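Local coordinates for foldase protein PrsA (Bacillus subtilis, PDB 4WO7) that assists the folding of secreted proteins after their export across the membrane and has peptidyl-prolyl cis-trans isomerase activity, at residues V52-K55 / E56-N59. Residues are numbered along the deposited sequence; the frame is centred on the assembly and turned at random.
Sequences VSDK and EIDN
The first turn of helix 54-67 is closed by the backbone hydrogen bond from Ile-57 N to Ser-53 O at 3.0 Å, and Asp-54 O accepts a hydrogen bond from Asp-58 N in the same i to i+4 pattern at 3.1 Å. Ser-53 is the N-cap residue, and Glu-56 lies three positions on. With CG turned opposite the carbonyl carbon (chi1 -65°) and the chain extended beyond it, the Glu-56 carboxylate reaches back to the N-cap residue, where OE2 accepts a hydrogen bond from Ser-53 N at 2.9 Å that is nearly straight (169° at the hydrogen). That donor lies on the anti side of OE2, though well out of the carboxylate plane. Ser-53 OG donates to Glu-56 OE2 at 3.1 Å, meeting the anti lone pair of that oxygen. This is the glutamate half of a capping box, with the serine hydroxyl turned to the carboxylate. The other oxygen, OE1, forms a salt bridge with Lys-96 of helix 81-101. Just before the cap, Val-52 completes a hydrophobic staple: its CG1 meets Ile-57 CG1 at 3.7 Å, the two side chains crossing at about a right angle. Val-52 also packs on Leu-92 and Leu-93, joining the staple to helix 81-101. Two donors from one residue and the lysine on the far oxygen should hold the Glu-56 carboxylate in place and favour its charged form. Asp-54 and Glu-56 together put negative charge at the amino end of the helix, where the helix dipole would probably stabilise it.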
ATOM      1  N   VAL A  52     -29.330  -7.876  -7.830  1.00147.59           N
ATOM      2  CA  VAL A  52     -28.343  -8.931  -7.945  1.00124.46           C
ATOM      3  C   VAL A  52     -28.855 -10.200  -7.292  1.00121.89           C
ATOM      4  O   VAL A  52     -29.221 -10.210  -6.117  1.00118.55           O
ATOM      5  CB  VAL A  52     -27.008  -8.499  -7.300  1.00111.36           C
ATOM      6  CG1 VAL A  52     -26.031  -9.663  -7.194  1.00112.49           C
ATOM      7  CG2 VAL A  52     -26.405  -7.322  -8.069  1.00108.77           C
ATOM      8  N   SER A  53     -28.879 -11.266  -8.080  1.00127.27           N
ATOM      9  CA  SER A  53     -29.339 -12.564  -7.629  1.00137.46           C
ATOM     10  C   SER A  53     -28.172 -13.434  -7.193  1.00137.44           C
ATOM     11  O   SER A  53     -27.027 -13.185  -7.564  1.00133.85           O
ATOM     12  CB  SER A  53     -30.133 -13.247  -8.737  1.00148.51           C
ATOM     13  OG  SER A  53     -29.333 -13.425  -9.895  1.00153.95           O
ATOM     14  N   ASP A  54     -28.470 -14.442  -6.387  1.00144.57           N
ATOM     15  CA  ASP A  54     -27.459 -15.395  -5.948  1.00150.84           C
ATOM     16  C   ASP A  54     -26.829 -16.121  -7.142  1.00159.34           C
ATOM     17  O   ASP A  54     -25.732 -16.670  -7.028  1.00162.90           O
ATOM     18  CB  ASP A  54     -28.053 -16.383  -4.945  1.00147.90           C
ATOM     19  CG  ASP A  54     -28.552 -15.699  -3.683  1.00144.20           C
ATOM     20  OD1 ASP A  54     -29.659 -15.122  -3.704  1.00143.31           O
ATOM     21  OD2 ASP A  54     -27.831 -15.739  -2.663  1.00141.38           O
ATOM     22  N   LYS A  55     -27.524 -16.142  -8.279  1.00181.63           N
ATOM     23  CA  LYS A  55     -26.953 -16.705  -9.501  1.00172.74           C
ATOM     24  C   LYS A  55     -25.722 -15.905  -9.878  1.00162.82           C
ATOM     25  O   LYS A  55     -24.659 -16.455 -10.170  1.00161.13           O
ATOM     26  CB  LYS A  55     -27.962 -16.656 -10.659  1.00190.30           C
ATOM     27  CG  LYS A  55     -27.418 -17.145 -12.012  1.00184.30           C
ATOM     28  CD  LYS A  55     -28.363 -16.795 -13.167  1.00188.04           C
ATOM     29  CE  LYS A  55     -27.853 -17.328 -14.507  1.00186.81           C
ATOM     30  NZ  LYS A  55     -28.792 -17.049 -15.634  1.00179.61           N
ATOM     31  N   GLU A  56     -25.897 -14.590  -9.871  1.00148.31           N
ATOM     32  CA  GLU A  56     -24.846 -13.642 -10.200  1.00141.55           C
ATOM     33  C   GLU A  56     -23.722 -13.647  -9.165  1.00132.72           C
ATOM     34  O   GLU A  56     -22.544 -13.560  -9.511  1.00131.25           O
ATOM     35  CB  GLU A  56     -25.453 -12.249 -10.328  1.00138.28           C
ATOM     36  CG  GLU A  56     -26.430 -12.139 -11.487  1.00142.34           C
ATOM     37  CD  GLU A  56     -27.158 -10.812 -11.523  1.00137.92           C
ATOM     38  OE1 GLU A  56     -26.696  -9.896 -12.232  1.00132.19           O
ATOM     39  OE2 GLU A  56     -28.206 -10.695 -10.853  1.00139.52           O
ATOM     40  N   ILE A  57     -24.099 -13.733  -7.893  1.00129.50           N
ATOM     41  CA  ILE A  57     -23.131 -13.716  -6.801  1.00128.18           C
ATOM     42  C   ILE A  57     -22.136 -14.868  -6.887  1.00128.89           C
ATOM     43  O   ILE A  57     -20.926 -14.659  -6.807  1.00132.19           O
ATOM     44  CB  ILE A  57     -23.844 -13.762  -5.423  1.00176.68           C
ATOM     45  CG1 ILE A  57     -24.553 -12.433  -5.159  1.00173.36           C
ATOM     46  CG2 ILE A  57     -22.856 -14.056  -4.288  1.00201.36           C
ATOM     47  CD1 ILE A  57     -25.486 -12.446  -3.961  1.00143.59           C
ATOM     48  N   ASP A  58     -22.652 -16.081  -7.047  1.00138.21           N
ATOM     49  CA  ASP A  58     -21.813 -17.273  -7.084  1.00142.14           C
ATOM     50  C   ASP A  58     -20.802 -17.238  -8.235  1.00132.46           C
ATOM     51  O   ASP A  58     -19.663 -17.660  -8.071  1.00118.09           O
ATOM     52  CB  ASP A  58     -22.694 -18.523  -7.175  1.00153.42           C
ATOM     53  CG  ASP A  58     -23.353 -18.868  -5.847  1.00156.06           C
ATOM     54  OD1 ASP A  58     -23.554 -17.947  -5.026  1.00147.31           O
ATOM     55  OD2 ASP A  58     -23.683 -20.053  -5.626  1.00164.36           O
ATOM     56  N   ASN A  59     -21.219 -16.737  -9.394  1.00158.10           N
ATOM     57  CA  ASN A  59     -20.330 -16.634 -10.555  1.00149.39           C
ATOM     58  C   ASN A  59     -19.054 -15.818 -10.323  1.00148.74           C
ATOM     59  O   ASN A  59     -17.967 -16.235 -10.725  1.00147.71           O
ATOM     60  CB  ASN A  59     -21.104 -16.042 -11.737  1.00153.88           C
ATOM     61  CG  ASN A  59     -22.102 -17.024 -12.324  1.00165.77           C
ATOM     62  OD1 ASN A  59     -22.311 -18.110 -11.781  1.00169.04           O
ATOM     63  ND2 ASN A  59     -22.745 -16.638 -13.419  1.00170.69           N
TER